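Local coordinates for amidohydrolase (Pseudomonas aeruginosa, PDB 2I5G), which probably hydrolyses dipeptides as a metal-dependent peptidase of the M19 (membrane dipeptidase) family, built on a TIM-barrel fold, at residues Asp227-Ile232 with Thr294-Lys299; Thr248-Gly253 with Gly288-Leu293; Gly103-Phe108 with Arg142-Glu147; Cys119-Asn124 with Arg270-Phe275. The protein carries 2 engineered substitutions. One frame throughout, in Å; residues are numbered along the deposited sequence.

How the contacts relate
Contacts 1 and 2 are neighbours, with centres about 14 Å apart; both use helix 291-299, and they touch where Tyr228 packs on Leu293. Contact 2 closes the shorter loop, lying within the span that contact 1 bridges. Contact 3 joins two helices on the opposite side of the chain's centre, its centre about 37 Å from that of contact 1, and is complete in sequence before either of them begins. Contact 4 ties a loop of that earlier half to one of the later half, so its segments alternate with those of the other three. It also reaches the dimer: Arg270 pairs with Glu143 of the second subunit, joining contact 4 of one copy to contact 3 of the other.

Contact 1: residues Asp227-Ile232 with Thr294-Lys299; sequences DYAEAI and TETLLK. Engineered in segment 294-299: Lys299 (natural residue Glu).
Leu297 lays its isobutyl end against Ala229 and Ile232, packing helix 291-299 against an outer helix of the TIM barrel. That barrel helix, 225-239, leads to strand 244-246 and packs on it; the segment of helix 291-299 passes it with 64° between their N-to-C directions and 10.0 Å between the axes. Four side chains meet across the crossing: Ala229, Ile232, Thr296 and Leu297.

From the CB of Leu297 the chain turns away from its own carbonyl carbon, CG lying anti to it (chi1 -75°), and the fork is thereby brought round to the neighbouring helix. CB and CG stay back from helix 225-239, and the branches do the work. Leu297 CD1 is directed back along its own helix, 4.1 Å from CD1 of Leu293 one turn earlier. CD2 is the atom that crosses: Leu297 CD2 rests 3.9 Å from Ala229 CB. More loosely, Leu297 CD2 lies 4.3 Å from Ile232 CG2. Ala229 is small enough to let the leucine come close, and its CA is also the one nearest Leu297 CA.

The same methyl of Ala229 has a second partner in Thr296, whose CG2 stands 4.0 Å from Ala229 CB. Thr296 thus presents its methyl to the interface, while its OG1 is hydrogen-bonded to the backbone O of Asn292 in its own helix. Ile232 has two jobs: CG2 serves the leucine, and CD1 sits over the centre of the Tyr228 ring, 3.8 Å above its plane.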
# COMPACT_ATOMS: atom_id res chain seq x y z
N ASP A 227 -34.30 -14.12 -10.51
CA ASP A 227 -33.59 -14.12 -9.23
C ASP A 227 -32.80 -12.83 -9.10
O ASP A 227 -32.49 -12.39 -7.99
CB ASP A 227 -32.65 -15.32 -9.15
CG ASP A 227 -33.39 -16.64 -9.03
OD1 ASP A 227 -34.07 -16.84 -8.00
OD2 ASP A 227 -33.30 -17.47 -9.96
N TYR A 228 -32.49 -12.23 -10.23
CA TYR A 228 -31.75 -10.97 -10.26
C TYR A 228 -32.71 -9.84 -9.89
O TYR A 228 -32.40 -9.01 -9.04
CB TYR A 228 -31.16 -10.77 -11.66
CG TYR A 228 -30.30 -9.55 -11.85
CD1 TYR A 228 -29.48 -9.07 -10.83
CD2 TYR A 228 -30.24 -8.91 -13.09
CE1 TYR A 228 -28.62 -7.99 -11.03
CE2 TYR A 228 -29.39 -7.83 -13.31
CZ TYR A 228 -28.58 -7.38 -12.28
OH TYR A 228 -27.70 -6.34 -12.51
N ALA A 229 -33.88 -9.83 -10.51
CA ALA A 229 -34.87 -8.81 -10.20
C ALA A 229 -35.20 -8.91 -8.71
O ALA A 229 -35.40 -7.90 -8.05
CB ALA A 229 -36.13 -9.04 -11.02
N GLU A 230 -35.25 -10.13 -8.20
CA GLU A 230 -35.54 -10.36 -6.79
C GLU A 230 -34.54 -9.60 -5.92
O GLU A 230 -34.91 -8.91 -4.96
CB GLU A 230 -35.46 -11.85 -6.47
CG GLU A 230 -35.53 -12.19 -4.99
CD GLU A 230 -35.45 -13.68 -4.71
OE1 GLU A 230 -35.36 -14.07 -3.52
OE2 GLU A 230 -35.49 -14.48 -5.68
N ALA A 231 -33.26 -9.74 -6.24
CA ALA A 231 -32.22 -9.07 -5.48
C ALA A 231 -32.32 -7.56 -5.67
O ALA A 231 -32.09 -6.79 -4.74
CB ALA A 231 -30.84 -9.58 -5.91
N ILE A 232 -32.67 -7.13 -6.88
CA ILE A 232 -32.79 -5.70 -7.17
C ILE A 232 -33.95 -5.09 -6.40
O ILE A 232 -33.92 -3.91 -6.04
CB ILE A 232 -32.97 -5.45 -8.68
CG1 ILE A 232 -31.66 -5.77 -9.41
CG2 ILE A 232 -33.38 -4.01 -8.95
CD1 ILE A 232 -31.72 -5.59 -10.87
N THR A 294 -35.49 -5.08 -18.54
CA THR A 294 -36.50 -4.04 -18.53
C THR A 294 -37.85 -4.74 -18.56
O THR A 294 -38.75 -4.42 -17.79
CB THR A 294 -36.36 -3.12 -19.76
OG1 THR A 294 -35.15 -2.36 -19.64
CG2 THR A 294 -37.54 -2.16 -19.86
N GLU A 295 -37.98 -5.70 -19.46
CA GLU A 295 -39.21 -6.46 -19.60
C GLU A 295 -39.54 -7.21 -18.31
O GLU A 295 -40.69 -7.23 -17.88
CB GLU A 295 -39.08 -7.45 -20.77
CG GLU A 295 -40.18 -8.51 -20.83
CD GLU A 295 -40.08 -9.39 -22.07
OE1 GLU A 295 -38.94 -9.75 -22.46
OE2 GLU A 295 -41.14 -9.74 -22.64
N THR A 296 -38.53 -7.83 -17.70
CA THR A 296 -38.74 -8.58 -16.47
C THR A 296 -39.22 -7.69 -15.33
O THR A 296 -40.35 -7.82 -14.87
CB THR A 296 -37.46 -9.34 -16.04
OG1 THR A 296 -37.19 -10.39 -16.97
CG2 THR A 296 -37.63 -9.94 -14.65
N LEU A 297 -38.36 -6.78 -14.89
CA LEU A 297 -38.74 -5.86 -13.82
C LEU A 297 -40.14 -5.30 -14.09
O LEU A 297 -40.96 -5.14 -13.18
CB LEU A 297 -37.73 -4.72 -13.72
CG LEU A 297 -36.38 -5.06 -13.09
CD1 LEU A 297 -35.37 -3.99 -13.44
CD2 LEU A 297 -36.54 -5.18 -11.59
N LEU A 298 -40.39 -5.02 -15.36
CA LEU A 298 -41.66 -4.46 -15.80
C LEU A 298 -42.83 -5.42 -15.56
O LEU A 298 -43.83 -5.06 -14.94
CB LEU A 298 -41.55 -4.11 -17.28
CG LEU A 298 -42.52 -3.10 -17.89
CD1 LEU A 298 -42.51 -1.81 -17.08
CD2 LEU A 298 -42.08 -2.82 -19.32
N LYS A 299 -42.69 -6.65 -16.05
CA LYS A 299 -43.74 -7.64 -15.89
C LYS A 299 -43.74 -8.18 -14.47
O LYS A 299 -44.42 -9.16 -14.16
CB LYS A 299 -43.55 -8.78 -16.90
CG LYS A 299 -42.32 -9.65 -16.66
CD LYS A 299 -42.66 -10.92 -15.89
CE LYS A 299 -41.42 -11.79 -15.64
NZ LYS A 299 -40.75 -12.27 -16.88

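Contact 2: residues Thr248-Gly253 with Gly288-Leu293; sequences TDFTQG and GEFPNL
Phe290 buries the most surface here, its ring reaching across to Thr248 and Phe250 in the loop that follows strand 244-246. That loop lies at the C-terminal end of a strand of the TIM barrel, and the contact joins it to the region where helix 291-299 begins. Thr248 comes at Phe290 from the opposite direction and puts CG2 3.4 Å from Phe290 CZ, with CE2 of that ring a little farther from the methyl. The approach is oblique.

Phe250 meets the phenylalanine on a different line, the two side chains sliding past each other in opposite directions. Phe290 CE2 lies near the plane of the Phe250 ring, at its edge, 4.0 Å from Phe250 CE2.

Only the methyl of Thr248 joins this apolar group. With chi1 at 75° OG1 sits between the backbone N and the carbonyl carbon, and it is hydrogen-bonded to Asp14 OD1 of strand 13-17. Thr248 OG1 also accepts a weak bond from Phe250 N, at 3.1 Å and 132°. Asp14 is touched by both phenylalanine side chains as well.

Threonine therefore divides its chemistry: the methyl packs on Phe290, while the hydroxyl is paired with Asp14 and weakly with Phe250 N. Across the two segments the attachment is purely van der Waals.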
# COMPACT_ATOMS: atom_id res chain seq x y z
N THR A 248 -24.17 -4.92 -13.73
CA THR A 248 -24.07 -6.33 -14.11
C THR A 248 -22.77 -7.05 -13.78
O THR A 248 -22.79 -8.16 -13.26
CB THR A 248 -24.31 -6.53 -15.62
OG1 THR A 248 -23.16 -6.09 -16.35
CG2 THR A 248 -25.52 -5.73 -16.07
N ASP A 249 -21.65 -6.42 -14.09
CA ASP A 249 -20.36 -7.03 -13.83
C ASP A 249 -20.12 -8.07 -14.93
O ASP A 249 -19.63 -9.16 -14.66
CB ASP A 249 -20.37 -7.67 -12.44
CG ASP A 249 -18.98 -8.03 -11.95
OD1 ASP A 249 -18.00 -7.42 -12.42
OD2 ASP A 249 -18.87 -8.92 -11.07
N PHE A 250 -20.49 -7.72 -16.16
CA PHE A 250 -20.30 -8.61 -17.30
C PHE A 250 -18.81 -8.85 -17.56
O PHE A 250 -18.02 -7.90 -17.66
CB PHE A 250 -20.92 -8.01 -18.56
CG PHE A 250 -22.34 -8.45 -18.80
CD1 PHE A 250 -22.68 -9.80 -18.83
CD2 PHE A 250 -23.34 -7.50 -19.03
CE1 PHE A 250 -23.99 -10.21 -19.08
CE2 PHE A 250 -24.66 -7.90 -19.29
CZ PHE A 250 -24.98 -9.26 -19.31
N THR A 251 -18.43 -10.12 -17.67
CA THR A 251 -17.04 -10.50 -17.91
C THR A 251 -16.93 -11.14 -19.30
O THR A 251 -16.01 -11.91 -19.59
CB THR A 251 -16.56 -11.52 -16.86
OG1 THR A 251 -17.31 -12.73 -16.99
CG2 THR A 251 -16.76 -10.97 -15.47
N GLN A 252 -17.90 -10.80 -20.15
CA GLN A 252 -18.00 -11.31 -21.51
C GLN A 252 -16.71 -11.40 -22.33
O GLN A 252 -16.04 -10.39 -22.59
CB GLN A 252 -19.04 -10.51 -22.27
CG GLN A 252 -19.57 -11.21 -23.49
CD GLN A 252 -20.72 -10.47 -24.13
OE1 GLN A 252 -21.73 -10.21 -23.49
NE2 GLN A 252 -20.56 -10.13 -25.40
N GLY A 253 -16.38 -12.62 -22.74
CA GLY A 253 -15.19 -12.84 -23.55
C GLY A 253 -13.94 -13.30 -22.82
O GLY A 253 -13.01 -13.80 -23.44
N GLY A 288 -25.96 -8.27 -25.00
CA GLY A 288 -27.02 -8.10 -25.98
C GLY A 288 -28.41 -8.47 -25.49
O GLY A 288 -29.40 -8.25 -26.19
N GLU A 289 -28.50 -9.02 -24.28
CA GLU A 289 -29.78 -9.41 -23.71
C GLU A 289 -30.30 -8.43 -22.67
O GLU A 289 -31.34 -8.68 -22.05
CB GLU A 289 -29.69 -10.79 -23.08
CG GLU A 289 -29.60 -11.93 -24.06
CD GLU A 289 -29.57 -13.27 -23.37
OE1 GLU A 289 -28.52 -13.62 -22.80
OE2 GLU A 289 -30.62 -13.97 -23.36
N PHE A 290 -29.59 -7.32 -22.47
CA PHE A 290 -29.97 -6.30 -21.49
C PHE A 290 -31.48 -6.03 -21.46
O PHE A 290 -32.08 -5.98 -20.39
CB PHE A 290 -29.21 -5.00 -21.77
CG PHE A 290 -28.39 -4.52 -20.61
CD1 PHE A 290 -29.00 -3.97 -19.49
CD2 PHE A 290 -27.00 -4.62 -20.64
CE1 PHE A 290 -28.23 -3.54 -18.40
CE2 PHE A 290 -26.23 -4.20 -19.56
CZ PHE A 290 -26.85 -3.66 -18.44
N PRO A 291 -32.11 -5.86 -22.63
CA PRO A 291 -33.55 -5.59 -22.67
C PRO A 291 -34.49 -6.56 -21.94
O PRO A 291 -35.64 -6.23 -21.69
CB PRO A 291 -33.85 -5.49 -24.17
CG PRO A 291 -32.72 -6.22 -24.82
CD PRO A 291 -31.54 -5.84 -23.99
N ASN A 292 -34.00 -7.75 -21.59
CA ASN A 292 -34.85 -8.71 -20.88
C ASN A 292 -35.02 -8.29 -19.43
O ASN A 292 -35.91 -8.78 -18.73
CB ASN A 292 -34.23 -10.10 -20.91
CG ASN A 292 -34.07 -10.63 -22.31
OD1 ASN A 292 -33.52 -11.71 -22.52
ND2 ASN A 292 -34.54 -9.87 -23.29
N LEU A 293 -34.15 -7.39 -18.98
CA LEU A 293 -34.19 -6.90 -17.61
C LEU A 293 -35.26 -5.82 -17.46
O LEU A 293 -35.87 -5.67 -16.40
CB LEU A 293 -32.81 -6.37 -17.22
CG LEU A 293 -32.57 -6.01 -15.75
CD1 LEU A 293 -33.13 -7.10 -14.84
CD2 LEU A 293 -31.08 -5.83 -15.53

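Contact 3: residues Gly103-Phe108 with Arg142-Glu147; sequences GYVEVF and REIVAE
Val105 and Glu147 form the tight half of this contact between neighbouring outer helices of the TIM barrel. Helix 103-110 leads into strand 113-117 and helix 139-151 into strand 154-156, and those strands are paired in parallel. The two helical segments follow suit, running in roughly the same direction with 33° between them and axes 9.7 Å apart.

On the packed side it is the aliphatic part of a glutamate that packs between them. Glu147 CG lies 3.6 Å from Val105 CB and 3.8 Å from Val105 CG1, the two side chains passing in opposite senses. Val105's other methyl, CG2, looks to Ile144, whose CD1 is 4.1 Å away. Val105 also touches Met148 one residue beyond the segment, so it is wedged among three side chains of helix 139-151.

Toward Glu106 the join is looser and wet. Glu147 leaves its backbone with CG anti to N, then bends at chi2 (70°), which turns the carboxylate off the valine toward helix 103-110. There its OE1 is held in a salt bridge by Arg150 of its own helix. Direct contact with Glu106 is slight, and the two acids stand near each other: Glu106 OE1 is 4.9 Å from Glu147 OE2. These are like charges that Arg150, which also touches Glu106, may offset. A water bridges the helices, accepting from Glu106 N at 2.9 Å and donating to Glu147 OE2 at 2.8 Å.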
# COMPACT_ATOMS: atom_id res chain seq x y z
N GLY A 103 -1.27 13.60 -7.19
CA GLY A 103 -1.34 14.34 -8.43
C GLY A 103 -1.90 13.52 -9.57
O GLY A 103 -2.36 14.09 -10.57
N TYR A 104 -1.89 12.20 -9.44
CA TYR A 104 -2.40 11.34 -10.49
C TYR A 104 -3.92 11.32 -10.54
O TYR A 104 -4.50 10.92 -11.54
CB TYR A 104 -1.89 9.90 -10.33
CG TYR A 104 -0.41 9.72 -10.58
CD1 TYR A 104 0.20 8.49 -10.35
CD2 TYR A 104 0.38 10.78 -11.01
CE1 TYR A 104 1.57 8.32 -10.55
CE2 TYR A 104 1.75 10.62 -11.21
CZ TYR A 104 2.33 9.39 -10.98
OH TYR A 104 3.69 9.24 -11.16
N VAL A 105 -4.56 11.75 -9.46
CA VAL A 105 -6.02 11.77 -9.46
C VAL A 105 -6.47 12.73 -10.56
O VAL A 105 -7.37 12.41 -11.33
CB VAL A 105 -6.60 12.22 -8.10
CG1 VAL A 105 -8.12 12.37 -8.23
CG2 VAL A 105 -6.25 11.20 -7.02
N GLU A 106 -5.84 13.89 -10.64
CA GLU A 106 -6.20 14.86 -11.66
C GLU A 106 -5.74 14.42 -13.06
O GLU A 106 -6.39 14.74 -14.06
CB GLU A 106 -5.59 16.21 -11.31
CG GLU A 106 -5.78 17.30 -12.35
CD GLU A 106 -5.31 18.65 -11.86
OE1 GLU A 106 -4.15 18.74 -11.39
OE2 GLU A 106 -6.10 19.61 -11.93
N VAL A 107 -4.63 13.70 -13.12
CA VAL A 107 -4.08 13.22 -14.39
C VAL A 107 -5.02 12.24 -15.07
O VAL A 107 -5.30 12.37 -16.27
CB VAL A 107 -2.72 12.49 -14.19
CG1 VAL A 107 -2.24 11.91 -15.52
CG2 VAL A 107 -1.68 13.44 -13.62
N PHE A 108 -5.50 11.26 -14.32
CA PHE A 108 -6.40 10.26 -14.89
C PHE A 108 -7.73 10.87 -15.26
O PHE A 108 -8.35 10.49 -16.26
CB PHE A 108 -6.59 9.10 -13.91
CG PHE A 108 -5.44 8.13 -13.91
CD1 PHE A 108 -5.07 7.47 -15.09
CD2 PHE A 108 -4.72 7.88 -12.75
CE1 PHE A 108 -4.00 6.58 -15.10
CE2 PHE A 108 -3.65 6.99 -12.75
CZ PHE A 108 -3.29 6.34 -13.93
N ARG A 142 -7.36 9.48 3.00
CA ARG A 142 -8.23 10.63 3.21
C ARG A 142 -7.83 11.77 2.28
O ARG A 142 -8.65 12.61 1.91
CB ARG A 142 -8.15 11.11 4.66
CG ARG A 142 -8.45 10.04 5.69
CD ARG A 142 -8.43 10.63 7.09
NE ARG A 142 -9.61 11.44 7.35
CZ ARG A 142 -10.80 10.94 7.69
NH1 ARG A 142 -10.96 9.63 7.82
NH2 ARG A 142 -11.83 11.75 7.91
N GLU A 143 -6.55 11.80 1.90
CA GLU A 143 -6.08 12.84 1.00
C GLU A 143 -6.55 12.47 -0.40
O GLU A 143 -6.89 13.35 -1.20
CB GLU A 143 -4.56 12.95 1.04
CG GLU A 143 -4.00 13.31 2.40
CD GLU A 143 -2.56 13.80 2.35
OE1 GLU A 143 -2.32 14.91 1.84
OE2 GLU A 143 -1.66 13.06 2.82
N ILE A 144 -6.56 11.18 -0.70
CA ILE A 144 -7.01 10.74 -2.01
C ILE A 144 -8.50 11.00 -2.17
O ILE A 144 -8.94 11.44 -3.23
CB ILE A 144 -6.71 9.24 -2.24
CG1 ILE A 144 -5.21 9.02 -2.39
CG2 ILE A 144 -7.39 8.77 -3.52
CD1 ILE A 144 -4.60 9.69 -3.62
N VAL A 145 -9.29 10.74 -1.14
CA VAL A 145 -10.73 10.98 -1.22
C VAL A 145 -10.97 12.45 -1.50
O VAL A 145 -11.73 12.81 -2.40
CB VAL A 145 -11.46 10.61 0.08
CG1 VAL A 145 -12.93 11.02 -0.01
CG2 VAL A 145 -11.35 9.11 0.33
N ALA A 146 -10.31 13.30 -0.72
CA ALA A 146 -10.42 14.74 -0.86
C ALA A 146 -10.15 15.20 -2.30
O ALA A 146 -11.00 15.86 -2.90
CB ALA A 146 -9.46 15.43 0.09
N GLU A 147 -8.99 14.86 -2.85
CA GLU A 147 -8.66 15.26 -4.22
C GLU A 147 -9.68 14.73 -5.22
O GLU A 147 -10.03 15.43 -6.17
CB GLU A 147 -7.26 14.78 -4.62
CG GLU A 147 -6.86 15.19 -6.05
CD GLU A 147 -6.61 16.70 -6.19
OE1 GLU A 147 -7.26 17.49 -5.48
OE2 GLU A 147 -5.77 17.09 -7.03
O HOH W 1 -4.32 15.34 -8.62

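Contact 4: residues Cys119-Asn124 with Arg270-Phe275; sequences CYNTQN and RRLTNF
This is a loop-to-loop contact, partly buried, in which Leu272 and Arg270 lean on Asn121 and Thr122. One loop follows strand 113-117; the other belongs to the long connection between helix 256-263 and helix 291-299.

Leu272 and Thr122 carry the larger share, their side chains crossing at about a right angle. Both leucine methyls touch Thr122 CG2, Leu272 CD2 at 3.8 Å and Leu272 CD1 at 3.9 Å. CD1 alone also reaches Asn121: Leu272 CD1 lies 3.9 Å from Asn121 CB, with Asn121 ND2 only slightly farther off at 4.1 Å. Asn121 OD1 lies over the centre of the Tyr120 ring and makes a weak hydrogen bond with His159.

Thr122 divides its two branches. CG2 is anti to its carbonyl carbon and thereby meets both partners, standing 3.6 Å from Arg270 NH2 as well. OG1 bonds instead to Asp265, which also forms a salt bridge with Arg270 NH1, so one carboxylate ties both loops together by their polar ends.

Arg270 runs extended from CG to NE, which brings the guanidinium to Thr122 from the opposite direction, NH2 meeting its methyl obliquely; the group also forms a salt bridge with Glu143 of the second subunit. Nearby, Gln123 NE2 bonds to Asn124 O of the second subunit, and the reverse pair forms too. Within the second loop, Arg271 NE reaches Thr273 O at 2.9 Å, from above the carbonyl plane.

Loops that follow strands, laid together at the C-terminal end of the barrel, are typical of TIM-barrel enzymes; in this dimer they also border the subunit interface.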
# COMPACT_ATOMS: atom_id res chain seq x y z
N CYS A 119 -10.33 0.32 -3.16
CA CYS A 119 -9.43 -0.81 -2.98
C CYS A 119 -9.94 -2.01 -3.75
O CYS A 119 -11.05 -1.98 -4.29
CB CYS A 119 -9.33 -1.18 -1.50
SG CYS A 119 -8.97 0.21 -0.40
N TYR A 120 -9.13 -3.06 -3.80
CA TYR A 120 -9.52 -4.28 -4.49
C TYR A 120 -9.15 -5.53 -3.70
O TYR A 120 -8.02 -6.02 -3.80
CB TYR A 120 -8.88 -4.36 -5.87
CG TYR A 120 -9.51 -5.43 -6.74
CD1 TYR A 120 -10.76 -5.22 -7.33
CD2 TYR A 120 -8.90 -6.67 -6.90
CE1 TYR A 120 -11.39 -6.22 -8.06
CE2 TYR A 120 -9.52 -7.68 -7.63
CZ TYR A 120 -10.77 -7.45 -8.20
OH TYR A 120 -11.41 -8.45 -8.91
N ASN A 121 -10.09 -6.03 -2.91
CA ASN A 121 -9.92 -7.25 -2.12
C ASN A 121 -8.93 -7.20 -0.96
O ASN A 121 -9.25 -7.65 0.14
CB ASN A 121 -9.54 -8.42 -3.02
CG ASN A 121 -10.51 -8.60 -4.18
OD1 ASN A 121 -11.58 -7.97 -4.22
ND2 ASN A 121 -10.14 -9.46 -5.13
N THR A 122 -7.73 -6.69 -1.20
CA THR A 122 -6.70 -6.64 -0.17
C THR A 122 -6.22 -5.23 0.19
O THR A 122 -6.71 -4.24 -0.36
CB THR A 122 -5.49 -7.48 -0.58
OG1 THR A 122 -5.14 -7.17 -1.93
CG2 THR A 122 -5.81 -8.96 -0.48
N GLN A 123 -5.27 -5.14 1.11
CA GLN A 123 -4.76 -3.84 1.55
C GLN A 123 -4.09 -3.01 0.45
O GLN A 123 -3.29 -3.50 -0.34
CB GLN A 123 -3.79 -4.03 2.72
CG GLN A 123 -3.30 -2.73 3.33
CD GLN A 123 -2.65 -2.93 4.69
OE1 GLN A 123 -3.32 -3.35 5.65
NE2 GLN A 123 -1.36 -2.65 4.79
N ASN A 124 -4.45 -1.72 0.45
CA ASN A 124 -3.98 -0.72 -0.50
C ASN A 124 -3.07 0.25 0.24
O ASN A 124 -2.59 -0.05 1.33
CB ASN A 124 -5.19 0.07 -1.02
CG ASN A 124 -5.26 0.12 -2.51
OD1 ASN A 124 -6.23 0.63 -3.08
ND2 ASN A 124 -4.24 -0.41 -3.16
N ARG A 270 -0.95 -15.33 -3.39
CA ARG A 270 -1.82 -16.29 -2.74
C ARG A 270 -3.27 -16.25 -3.23
O ARG A 270 -3.77 -15.23 -3.69
CB ARG A 270 -1.79 -16.07 -1.23
CG ARG A 270 -2.34 -14.74 -0.81
CD ARG A 270 -2.12 -14.45 0.66
NE ARG A 270 -2.73 -13.16 1.00
CZ ARG A 270 -2.35 -12.01 0.47
NH1 ARG A 270 -1.37 -11.98 -0.42
NH2 ARG A 270 -2.99 -10.89 0.79
N ARG A 271 -3.95 -17.39 -3.12
CA ARG A 271 -5.33 -17.49 -3.53
C ARG A 271 -6.23 -16.80 -2.52
O ARG A 271 -6.24 -17.16 -1.34
CB ARG A 271 -5.72 -18.96 -3.67
CG ARG A 271 -7.15 -19.19 -4.12
CD ARG A 271 -7.22 -20.31 -5.14
NE ARG A 271 -8.19 -19.99 -6.18
CZ ARG A 271 -8.08 -20.38 -7.45
NH1 ARG A 271 -7.05 -21.12 -7.83
NH2 ARG A 271 -9.02 -20.03 -8.33
N LEU A 272 -6.98 -15.80 -2.97
CA LEU A 272 -7.89 -15.06 -2.11
C LEU A 272 -9.26 -15.72 -2.05
O LEU A 272 -9.96 -15.64 -1.05
CB LEU A 272 -8.05 -13.62 -2.61
CG LEU A 272 -6.78 -12.78 -2.65
CD1 LEU A 272 -7.05 -11.43 -3.29
CD2 LEU A 272 -6.26 -12.63 -1.23
N THR A 273 -9.64 -16.38 -3.14
CA THR A 273 -10.94 -17.03 -3.21
C THR A 273 -11.04 -17.91 -4.44
O THR A 273 -10.10 -18.02 -5.23
CB THR A 273 -12.08 -15.98 -3.28
OG1 THR A 273 -13.34 -16.61 -3.02
CG2 THR A 273 -12.13 -15.34 -4.66
N ASN A 274 -12.19 -18.56 -4.59
CA ASN A 274 -12.47 -19.42 -5.73
C ASN A 274 -13.94 -19.21 -6.08
O ASN A 274 -14.82 -19.57 -5.30
CB ASN A 274 -12.20 -20.88 -5.39
CG ASN A 274 -12.47 -21.82 -6.57
OD1 ASN A 274 -12.12 -21.52 -7.72
ND2 ASN A 274 -13.10 -22.95 -6.28
N PHE A 275 -14.19 -18.62 -7.24
CA PHE A 275 -15.55 -18.35 -7.69
C PHE A 275 -16.25 -19.62 -8.14
O PHE A 275 -17.42 -19.83 -7.83
CB PHE A 275 -15.57 -17.37 -8.86
CG PHE A 275 -14.93 -16.04 -8.57
CD1 PHE A 275 -15.15 -15.39 -7.36
CD2 PHE A 275 -14.16 -15.41 -9.54
CE1 PHE A 275 -14.60 -14.13 -7.11
CE2 PHE A 275 -13.62 -14.15 -9.31
CZ PHE A 275 -13.84 -13.51 -8.09